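Long-range contact in DnaB intein (Synechocystis sp., PDB 1MI8), which probably excises itself from the precursor of a replicative DNA helicase by protein splicing, joining the flanking extein sequences with a peptide bond: residues A[1-13]-A[67-79]. The protein carries 4 engineered substitutions. Residues are numbered along the deposited sequence; the frame is centred on the assembly and turned at random.
Sequences SGAISGDSLISLA and RTIKATANHRFLT. Engineered in segment 1-13: Ala-3 (natural residue Cys).
His-75 lies edge-on to the backbone at the N-terminal splice junction: ND1 comes within 2.7 Å of Ala-3 N, which lies in the plane of the ring. With CG anti to the backbone N (chi1 -157°), the imidazole also slides under Ile-4, whose CG2 sits 3.6 Å from the ring centroid in a CH-pi contact almost exactly over one face. The same methyl touches Ala-71 CB, so ring and strand 68-71 share one apolar neighbour. Replacing His-75 by an alanine removes the ring, and would probably leave Ile-4 CG2 without the face it packs on and Ala-3 N without its neighbouring nitrogen.

Beside the ring, the type I turn from Thr-72 to His-75 presents its groups to residues 1-3. Thr-72 N donates a straight bond to Ala-3 O (2.9 Å), while Thr-72 OG1 stands 3.2 Å from Ala-3 N. Asn-74 ND2 reaches Ser-1 O at 2.5 Å, but the bond is weak, bent to 125° at the hydrogen. A water further joins Ser-1 OG to Asn-74 O.

At the other end Ser-5 N donates to Lys-70 O (3.1 Å) from above the carbonyl plane. The lysine chain, bent at chi3, runs past Ser-5 CB to place NZ over the carboxylate plane of Asp-7, 2.9 Å from OD1. Lys-70 NZ also pairs with Glu-134 OE2 of strand 120-140, whose OE1 bonds Ser-5 OG.

Ala-3 is an engineered replacement for cysteine. In this all-beta Hint-type domain, Thr-72 and His-75 fit the TxxH motif, consistent with activating the Gly-2–Ala-3 bond for the N-S acyl shift of the natural, cysteine-bearing protein, as in other inteins.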
# COMPACT_ATOMS: atom_id res chain seq x y z
N SER A 1 12.94 3.13 -16.54
CA SER A 1 12.99 4.18 -15.55
C SER A 1 12.78 3.65 -14.14
O SER A 1 12.96 4.42 -13.19
CB SER A 1 11.97 5.29 -15.85
OG SER A 1 10.76 5.06 -15.20
N GLY A 2 12.40 2.44 -13.90
CA GLY A 2 12.38 2.10 -12.48
C GLY A 2 13.80 1.72 -11.99
O GLY A 2 14.82 2.15 -12.54
N ALA A 3 13.77 0.90 -10.95
CA ALA A 3 14.99 0.30 -10.38
C ALA A 3 14.63 -0.45 -9.11
O ALA A 3 13.69 -0.08 -8.38
CB ALA A 3 16.09 1.38 -10.07
N ILE A 4 15.40 -1.49 -8.81
CA ILE A 4 15.11 -2.29 -7.63
C ILE A 4 16.37 -2.41 -6.77
O ILE A 4 17.48 -2.12 -7.25
CB ILE A 4 14.67 -3.71 -8.08
CG1 ILE A 4 15.81 -4.35 -8.92
CG2 ILE A 4 13.39 -3.60 -9.02
CD1 ILE A 4 15.56 -5.81 -9.30
N SER A 5 16.22 -2.86 -5.52
CA SER A 5 17.37 -3.05 -4.65
C SER A 5 18.36 -4.09 -5.23
O SER A 5 17.97 -5.10 -5.87
CB SER A 5 16.91 -3.50 -3.23
OG SER A 5 17.89 -4.27 -2.52
N GLY A 6 19.65 -3.85 -4.98
CA GLY A 6 20.68 -4.74 -5.43
C GLY A 6 20.56 -6.13 -4.85
O GLY A 6 21.13 -7.06 -5.39
N ASP A 7 19.81 -6.26 -3.75
CA ASP A 7 19.60 -7.54 -3.07
C ASP A 7 18.71 -8.45 -3.91
O ASP A 7 18.70 -9.66 -3.71
CB ASP A 7 18.87 -7.33 -1.73
CG ASP A 7 19.54 -6.26 -0.81
OD1 ASP A 7 19.10 -6.11 0.34
OD2 ASP A 7 20.49 -5.56 -1.24
N SER A 8 17.91 -7.86 -4.78
CA SER A 8 16.96 -8.66 -5.58
C SER A 8 17.64 -9.80 -6.36
O SER A 8 18.65 -9.64 -7.03
CB SER A 8 16.18 -7.75 -6.56
OG SER A 8 15.62 -6.59 -5.93
N LEU A 9 17.08 -10.98 -6.23
CA LEU A 9 17.61 -12.16 -6.87
C LEU A 9 17.02 -12.40 -8.27
O LEU A 9 15.80 -12.64 -8.44
CB LEU A 9 17.33 -13.35 -5.97
CG LEU A 9 18.37 -13.87 -4.97
CD1 LEU A 9 19.35 -12.80 -4.65
CD2 LEU A 9 17.70 -14.49 -3.75
N ILE A 10 17.91 -12.35 -9.26
CA ILE A 10 17.55 -12.55 -10.64
C ILE A 10 17.56 -14.01 -11.06
O ILE A 10 18.57 -14.70 -10.89
CB ILE A 10 18.49 -11.76 -11.57
CG1 ILE A 10 18.49 -10.28 -11.16
CG2 ILE A 10 18.02 -11.94 -13.01
CD1 ILE A 10 17.05 -9.66 -10.97
N SER A 11 16.44 -14.46 -11.62
CA SER A 11 16.31 -15.84 -12.07
C SER A 11 17.01 -16.02 -13.38
O SER A 11 16.68 -15.33 -14.34
CB SER A 11 14.84 -16.23 -12.24
OG SER A 11 14.26 -16.66 -11.02
N LEU A 12 17.99 -16.93 -13.41
CA LEU A 12 18.77 -17.21 -14.62
C LEU A 12 18.11 -18.38 -15.35
O LEU A 12 18.09 -19.52 -14.85
CB LEU A 12 20.22 -17.55 -14.23
CG LEU A 12 20.89 -16.36 -13.54
CD1 LEU A 12 22.30 -16.80 -12.96
CD2 LEU A 12 21.08 -15.23 -14.53
N ALA A 13 17.57 -18.08 -16.52
CA ALA A 13 16.85 -19.06 -17.32
C ALA A 13 17.64 -20.32 -17.75
O ALA A 13 17.09 -21.42 -17.78
CB ALA A 13 16.29 -18.40 -18.55
N ARG A 67 5.81 -13.55 -1.65
CA ARG A 67 6.90 -13.05 -2.48
C ARG A 67 7.05 -11.59 -2.17
O ARG A 67 6.05 -10.88 -1.94
CB ARG A 67 6.61 -13.36 -3.95
CG ARG A 67 6.83 -14.84 -4.14
CD ARG A 67 6.81 -15.39 -5.57
NE ARG A 67 6.30 -16.75 -5.43
CZ ARG A 67 6.12 -17.63 -6.39
NH1 ARG A 67 6.43 -17.32 -7.66
NH2 ARG A 67 5.56 -18.81 -6.05
N THR A 68 8.29 -11.12 -2.13
CA THR A 68 8.59 -9.76 -1.74
C THR A 68 9.78 -9.20 -2.49
O THR A 68 10.74 -9.93 -2.80
CB THR A 68 8.97 -9.69 -0.25
OG1 THR A 68 7.99 -10.41 0.53
CG2 THR A 68 8.99 -8.27 0.21
N ILE A 69 9.77 -7.89 -2.67
CA ILE A 69 10.85 -7.23 -3.35
C ILE A 69 10.90 -5.77 -2.93
O ILE A 69 9.91 -5.19 -2.51
CB ILE A 69 10.69 -7.36 -4.92
CG1 ILE A 69 12.02 -7.01 -5.58
CG2 ILE A 69 9.56 -6.39 -5.49
CD1 ILE A 69 11.99 -7.23 -7.14
N LYS A 70 12.08 -5.20 -2.98
CA LYS A 70 12.27 -3.82 -2.62
C LYS A 70 12.48 -3.09 -3.93
O LYS A 70 13.33 -3.51 -4.73
CB LYS A 70 13.48 -3.68 -1.73
CG LYS A 70 13.22 -4.04 -0.28
CD LYS A 70 14.52 -3.77 0.54
CE LYS A 70 15.67 -4.76 0.17
NZ LYS A 70 16.95 -4.25 0.84
N ALA A 71 11.76 -1.99 -4.13
CA ALA A 71 11.85 -1.28 -5.42
C ALA A 71 11.50 0.23 -5.34
O ALA A 71 10.83 0.67 -4.41
CB ALA A 71 10.90 -2.00 -6.44
N THR A 72 11.90 1.01 -6.35
CA THR A 72 11.58 2.46 -6.36
C THR A 72 10.10 2.70 -6.61
O THR A 72 9.39 1.83 -7.15
CB THR A 72 12.38 3.25 -7.46
OG1 THR A 72 12.24 2.60 -8.74
CG2 THR A 72 13.87 3.29 -7.09
N ALA A 73 9.64 3.87 -6.20
CA ALA A 73 8.25 4.26 -6.33
C ALA A 73 7.79 4.20 -7.76
O ALA A 73 6.59 4.04 -8.03
CB ALA A 73 8.03 5.71 -5.79
N ASN A 74 8.72 4.34 -8.68
CA ASN A 74 8.32 4.35 -10.05
C ASN A 74 8.56 3.02 -10.80
O ASN A 74 8.26 2.93 -11.99
CB ASN A 74 9.03 5.51 -10.76
CG ASN A 74 10.51 5.31 -10.84
OD1 ASN A 74 11.11 4.86 -9.74
ND2 ASN A 74 11.12 5.54 -11.89
N HIS A 75 9.07 1.99 -10.12
CA HIS A 75 9.28 0.72 -10.83
C HIS A 75 7.92 0.07 -11.11
O HIS A 75 7.06 0.00 -10.22
CB HIS A 75 10.14 -0.25 -10.02
CG HIS A 75 10.82 -1.28 -10.87
ND1 HIS A 75 12.03 -1.05 -11.48
CD2 HIS A 75 10.42 -2.51 -11.29
CE1 HIS A 75 12.36 -2.08 -12.23
NE2 HIS A 75 11.40 -2.98 -12.14
N ARG A 76 7.73 -0.43 -12.32
CA ARG A 76 6.47 -1.08 -12.71
C ARG A 76 6.35 -2.62 -12.58
O ARG A 76 7.30 -3.38 -12.82
CB ARG A 76 6.17 -0.69 -14.14
CG ARG A 76 6.03 0.80 -14.29
CD ARG A 76 5.94 1.16 -15.78
NE ARG A 76 5.20 2.39 -15.94
CZ ARG A 76 5.66 3.60 -15.64
NH1 ARG A 76 6.89 3.77 -15.15
NH2 ARG A 76 4.88 4.65 -15.83
N PHE A 77 5.15 -3.04 -12.17
CA PHE A 77 4.77 -4.43 -11.98
C PHE A 77 3.55 -4.73 -12.85
O PHE A 77 2.78 -3.82 -13.21
CB PHE A 77 4.42 -4.70 -10.52
CG PHE A 77 5.57 -4.49 -9.60
CD1 PHE A 77 5.96 -3.19 -9.24
CD2 PHE A 77 6.33 -5.59 -9.16
CE1 PHE A 77 7.12 -2.98 -8.46
CE2 PHE A 77 7.48 -5.40 -8.38
CZ PHE A 77 7.88 -4.10 -8.03
N LEU A 78 3.37 -6.01 -13.18
CA LEU A 78 2.32 -6.32 -14.10
C LEU A 78 1.06 -6.67 -13.41
O LEU A 78 0.97 -7.67 -12.68
CB LEU A 78 2.76 -7.41 -15.07
CG LEU A 78 1.71 -7.79 -16.12
CD1 LEU A 78 1.34 -6.59 -17.08
CD2 LEU A 78 2.26 -8.95 -16.90
N THR A 79 0.08 -5.79 -13.66
CA THR A 79 -1.26 -5.87 -13.09
C THR A 79 -2.25 -6.52 -14.08
O THR A 79 -1.95 -6.63 -15.28
CB THR A 79 -1.69 -4.40 -12.74
OG1 THR A 79 -1.27 -4.09 -11.39
CG2 THR A 79 -3.04 -4.15 -12.95
O HOH W 1 9.14 2.97 -14.74
O HOH W 2 14.54 -6.60 -3.29